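Local coordinates for protein pyridoxal kinase (Entamoeba histolytica, PDB 4S1H) that probably phosphorylates pyridoxal with ATP to give pyridoxal 5'-phosphate, at residues Cys165-Val178 with Asp186-Asn198. Residues are numbered along the deposited sequence; the frame is centred on the assembly and turned at random.
Sequences CHILHEQGIPVILV and DIILLCSFKDTLN. With ADP (adenosine-5'-diphosphate), chain C.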
# COMPACT_ATOMS: atom_id res chain seq x y z
N CYS A 165 30.17 -11.21 9.27
CA CYS A 165 29.06 -11.51 10.21
C CYS A 165 29.59 -11.54 11.64
O CYS A 165 28.91 -11.09 12.56
CB CYS A 165 28.39 -12.85 9.90
SG CYS A 165 27.30 -12.78 8.45
N HIS A 166 30.78 -12.09 11.83
CA HIS A 166 31.37 -12.10 13.17
C HIS A 166 31.34 -10.70 13.82
O HIS A 166 30.92 -10.55 14.99
CB HIS A 166 32.78 -12.66 13.10
CG HIS A 166 33.50 -12.64 14.41
ND1 HIS A 166 33.20 -13.52 15.43
CD2 HIS A 166 34.42 -11.78 14.91
CE1 HIS A 166 33.96 -13.26 16.47
NE2 HIS A 166 34.72 -12.21 16.18
N ILE A 167 31.76 -9.70 13.05
CA ILE A 167 31.90 -8.34 13.56
C ILE A 167 30.54 -7.89 14.11
O ILE A 167 30.43 -7.34 15.21
CB ILE A 167 32.34 -7.36 12.45
CG1 ILE A 167 33.77 -7.68 11.94
CG2 ILE A 167 32.24 -5.92 12.91
CD1 ILE A 167 34.88 -7.51 12.95
N LEU A 168 29.49 -8.19 13.36
CA LEU A 168 28.15 -7.77 13.77
C LEU A 168 27.58 -8.59 14.91
O LEU A 168 26.90 -8.04 15.77
CB LEU A 168 27.21 -7.79 12.56
CG LEU A 168 27.63 -6.86 11.44
CD1 LEU A 168 26.51 -6.89 10.40
CD2 LEU A 168 27.93 -5.43 11.88
N HIS A 169 27.80 -9.90 14.89
CA HIS A 169 27.43 -10.75 16.02
C HIS A 169 28.12 -10.31 17.32
O HIS A 169 27.50 -10.33 18.37
CB HIS A 169 27.77 -12.20 15.79
CG HIS A 169 26.98 -12.88 14.72
ND1 HIS A 169 25.62 -12.77 14.60
CD2 HIS A 169 27.38 -13.72 13.73
CE1 HIS A 169 25.21 -13.51 13.58
NE2 HIS A 169 26.27 -14.11 13.05
N GLU A 170 29.39 -9.89 17.25
CA GLU A 170 30.11 -9.37 18.44
C GLU A 170 29.45 -8.10 19.00
O GLU A 170 29.57 -7.83 20.18
CB GLU A 170 31.57 -9.11 18.12
CG GLU A 170 32.34 -10.40 17.95
CD GLU A 170 32.67 -11.08 19.27
OE1 GLU A 170 33.71 -10.72 19.88
OE2 GLU A 170 31.91 -12.00 19.68
N GLN A 171 28.77 -7.33 18.14
CA GLN A 171 27.96 -6.16 18.56
C GLN A 171 26.62 -6.53 19.16
O GLN A 171 25.84 -5.65 19.57
CB GLN A 171 27.71 -5.23 17.38
CG GLN A 171 28.94 -4.60 16.77
CD GLN A 171 28.65 -3.91 15.46
OE1 GLN A 171 27.47 -3.74 15.07
NE2 GLN A 171 29.69 -3.53 14.74
N GLY A 172 26.30 -7.82 19.12
CA GLY A 172 25.07 -8.33 19.71
C GLY A 172 23.99 -8.80 18.75
O GLY A 172 23.01 -9.36 19.22
N ILE A 173 24.18 -8.67 17.43
CA ILE A 173 23.10 -9.02 16.47
C ILE A 173 22.93 -10.54 16.40
O ILE A 173 23.86 -11.24 16.03
CB ILE A 173 23.35 -8.44 15.07
CG1 ILE A 173 23.36 -6.90 15.18
CG2 ILE A 173 22.28 -8.93 14.09
CD1 ILE A 173 23.94 -6.18 13.99
N PRO A 174 21.75 -11.06 16.80
CA PRO A 174 21.64 -12.52 16.91
C PRO A 174 21.65 -13.29 15.59
O PRO A 174 22.18 -14.40 15.58
CB PRO A 174 20.30 -12.73 17.63
CG PRO A 174 19.95 -11.41 18.20
CD PRO A 174 20.54 -10.38 17.31
N VAL A 175 21.06 -12.75 14.53
CA VAL A 175 20.88 -13.49 13.28
C VAL A 175 21.15 -12.58 12.11
O VAL A 175 20.65 -11.46 12.06
CB VAL A 175 19.50 -14.13 13.15
CG1 VAL A 175 19.43 -15.00 11.90
CG2 VAL A 175 19.14 -14.94 14.39
N ILE A 176 21.91 -13.05 11.14
CA ILE A 176 22.23 -12.30 9.94
C ILE A 176 21.94 -13.21 8.77
O ILE A 176 22.55 -14.27 8.66
CB ILE A 176 23.69 -11.81 9.90
CG1 ILE A 176 24.05 -10.96 11.15
CG2 ILE A 176 23.97 -11.03 8.64
CD1 ILE A 176 25.53 -10.89 11.39
N LEU A 177 21.01 -12.80 7.92
CA LEU A 177 20.69 -13.49 6.70
C LEU A 177 21.32 -12.66 5.58
O LEU A 177 20.83 -11.59 5.25
CB LEU A 177 19.16 -13.58 6.52
CG LEU A 177 18.69 -14.47 5.40
CD1 LEU A 177 19.00 -15.94 5.66
CD2 LEU A 177 17.20 -14.29 5.14
N VAL A 178 22.41 -13.16 5.01
CA VAL A 178 23.06 -12.52 3.88
C VAL A 178 22.38 -13.04 2.63
O VAL A 178 22.47 -14.21 2.31
CB VAL A 178 24.59 -12.79 3.85
CG1 VAL A 178 25.20 -11.89 2.79
CG2 VAL A 178 25.21 -12.54 5.21
N ASP A 186 25.75 -18.81 -9.57
CA ASP A 186 24.82 -18.97 -8.48
C ASP A 186 24.90 -17.76 -7.58
O ASP A 186 25.83 -16.97 -7.61
CB ASP A 186 25.14 -20.23 -7.67
CG ASP A 186 25.08 -21.49 -8.51
OD1 ASP A 186 24.01 -21.76 -9.11
OD2 ASP A 186 26.11 -22.20 -8.59
N ILE A 187 23.85 -17.67 -6.79
CA ILE A 187 23.74 -16.76 -5.68
C ILE A 187 23.75 -17.66 -4.45
O ILE A 187 22.91 -18.57 -4.34
CB ILE A 187 22.38 -16.01 -5.80
CG1 ILE A 187 22.42 -15.05 -7.01
CG2 ILE A 187 22.02 -15.26 -4.52
CD1 ILE A 187 21.06 -14.46 -7.35
N ILE A 188 24.63 -17.39 -3.49
CA ILE A 188 24.57 -18.07 -2.18
C ILE A 188 23.95 -17.17 -1.14
O ILE A 188 24.30 -15.99 -1.05
CB ILE A 188 25.95 -18.49 -1.66
CG1 ILE A 188 26.73 -19.17 -2.75
CG2 ILE A 188 25.78 -19.37 -0.43
CD1 ILE A 188 26.03 -20.35 -3.40
N LEU A 189 23.00 -17.72 -0.39
CA LEU A 189 22.45 -17.11 0.78
C LEU A 189 23.12 -17.76 1.98
O LEU A 189 23.30 -18.97 1.98
CB LEU A 189 20.93 -17.30 0.79
CG LEU A 189 20.14 -16.93 2.04
CD1 LEU A 189 18.77 -16.35 1.64
CD2 LEU A 189 19.98 -18.13 2.96
N LEU A 190 23.50 -16.96 2.96
CA LEU A 190 24.09 -17.43 4.21
C LEU A 190 23.22 -17.01 5.38
O LEU A 190 22.77 -15.84 5.45
CB LEU A 190 25.50 -16.87 4.36
CG LEU A 190 26.14 -16.99 5.75
CD1 LEU A 190 26.52 -18.42 6.07
CD2 LEU A 190 27.34 -16.06 5.80
N CYS A 191 22.88 -17.94 6.27
CA CYS A 191 22.20 -17.61 7.53
C CYS A 191 23.17 -17.91 8.65
O CYS A 191 23.58 -19.07 8.81
CB CYS A 191 20.96 -18.43 7.72
SG CYS A 191 19.89 -17.75 8.99
N SER A 192 23.54 -16.87 9.39
CA SER A 192 24.59 -16.94 10.39
C SER A 192 23.99 -16.55 11.73
O SER A 192 23.33 -15.52 11.84
CB SER A 192 25.69 -15.96 10.04
OG SER A 192 26.72 -15.90 11.03
N PHE A 193 24.31 -17.33 12.77
CA PHE A 193 23.81 -17.13 14.12
C PHE A 193 24.94 -16.76 15.07
O PHE A 193 26.05 -17.35 15.04
CB PHE A 193 23.11 -18.38 14.65
CG PHE A 193 21.91 -18.77 13.86
CD1 PHE A 193 22.03 -19.56 12.74
CD2 PHE A 193 20.64 -18.33 14.26
CE1 PHE A 193 20.93 -19.92 12.00
CE2 PHE A 193 19.53 -18.70 13.52
CZ PHE A 193 19.66 -19.48 12.38
N LYS A 194 24.68 -15.79 15.94
CA LYS A 194 25.59 -15.47 17.06
C LYS A 194 25.75 -16.68 17.97
O LYS A 194 26.87 -17.00 18.42
CB LYS A 194 25.06 -14.27 17.85
CG LYS A 194 25.87 -13.88 19.08
CD LYS A 194 25.30 -12.64 19.76
CE LYS A 194 26.02 -12.32 21.05
NZ LYS A 194 27.41 -11.84 20.84
N ASP A 195 24.64 -17.35 18.24
CA ASP A 195 24.64 -18.52 19.12
C ASP A 195 24.64 -19.79 18.26
O ASP A 195 23.59 -20.26 17.82
CB ASP A 195 23.40 -18.47 20.02
CG ASP A 195 23.26 -19.69 20.90
OD1 ASP A 195 24.11 -20.61 20.81
OD2 ASP A 195 22.28 -19.74 21.67
N THR A 196 25.84 -20.32 18.02
CA THR A 196 26.00 -21.52 17.22
C THR A 196 25.88 -22.82 18.03
O THR A 196 25.80 -23.89 17.45
CB THR A 196 27.38 -21.51 16.56
OG1 THR A 196 28.39 -21.41 17.57
CG2 THR A 196 27.47 -20.31 15.63
N LEU A 197 25.82 -22.71 19.36
CA LEU A 197 25.50 -23.88 20.21
C LEU A 197 24.06 -24.35 19.96
O LEU A 197 23.83 -25.54 19.78
CB LEU A 197 25.71 -23.58 21.71
CG LEU A 197 27.12 -23.16 22.23
CD1 LEU A 197 27.05 -22.27 23.47
CD2 LEU A 197 27.90 -24.44 22.53
N ASN A 198 23.12 -23.41 19.88
CA ASN A 198 21.70 -23.74 19.78
C ASN A 198 21.07 -23.53 18.41
O ASN A 198 19.89 -23.82 18.22
CB ASN A 198 20.92 -22.96 20.84
CG ASN A 198 21.39 -23.28 22.25
OD1 ASN A 198 21.42 -24.45 22.65
ND2 ASN A 198 21.77 -22.26 23.00
PB ADP C . 18.47 -6.96 -2.83
O1B ADP C . 19.76 -6.84 -3.60
O2B ADP C . 17.28 -6.35 -3.54
O3B ADP C . 18.66 -6.57 -1.39
PA ADP C . 19.00 -9.77 -3.34
O1A ADP C . 19.87 -10.29 -2.23
O2A ADP C . 19.62 -9.36 -4.63
O3A ADP C . 18.12 -8.53 -2.78
O5' ADP C . 17.86 -10.81 -3.65
C5' ADP C . 16.98 -11.35 -2.68
C4' ADP C . 16.64 -12.75 -3.13
O4' ADP C . 16.04 -12.70 -4.42
C3' ADP C . 17.90 -13.61 -3.28
O3' ADP C . 18.21 -14.29 -2.06
C2' ADP C . 17.51 -14.52 -4.40
O2' ADP C . 16.77 -15.62 -3.89
C1' ADP C . 16.59 -13.69 -5.27
N9 ADP C . 17.23 -13.06 -6.45
C8 ADP C . 17.60 -11.79 -6.64
N7 ADP C . 18.13 -11.60 -7.87
C5 ADP C . 18.09 -12.78 -8.50
C6 ADP C . 18.47 -13.30 -9.83
N6 ADP C . 19.02 -12.47 -10.74
N1 ADP C . 18.26 -14.61 -10.07
C2 ADP C . 17.70 -15.45 -9.15
N3 ADP C . 17.33 -15.04 -7.92
C4 ADP C . 17.49 -13.74 -7.56
O HOH W 1 21.96 -16.34 17.65
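With CG anti to the carbonyl carbon (chi1 -67°), the imidazole of His169 swings off its helix onto strand 186-193, where Ser192, its OG trans to the backbone N (chi1 176°), raises the hydroxyl to meet it. His169 NE2 and Ser192 OG share a hydrogen bond of 2.7 Å near the ring plane, while His169 ND1 donates almost straight to Ile173 O, 2.7 Å away and also in plane. Gripped at both nitrogens, the ring is fixed in rotation; the peptide joining Phe193 to Lys194 lies over one face and Ile176 CD1 over the other. The Lys194 chain runs past His169 in the opposite direction, bending at its end so that Lys194 NZ donates to His169 O (2.9 Å). Gly172 N, in the Schellman motif ending the helix, binds that oxygen from the opposite face.

Beyond the turn, residues 175-178 pair antiparallel with strand 186-193 in the hairpin of strands 175-183 and 186-193, with reciprocal bonds at Ile176–Ser192 and Val178–Leu190. Val175 CG2 lies beside Phe193 CD2 (3.7 Å), and Leu177 CD1 packs on Leu189 CD2 (3.6 Å).

Ile187 CD1 touches the ADP adenine. Helix 234-250 covers Val175, Leu189 and Phe193, helix 144-151 packs on Cys165 and Val178, and strand 202-207 continues the antiparallel sheet beyond 186-193.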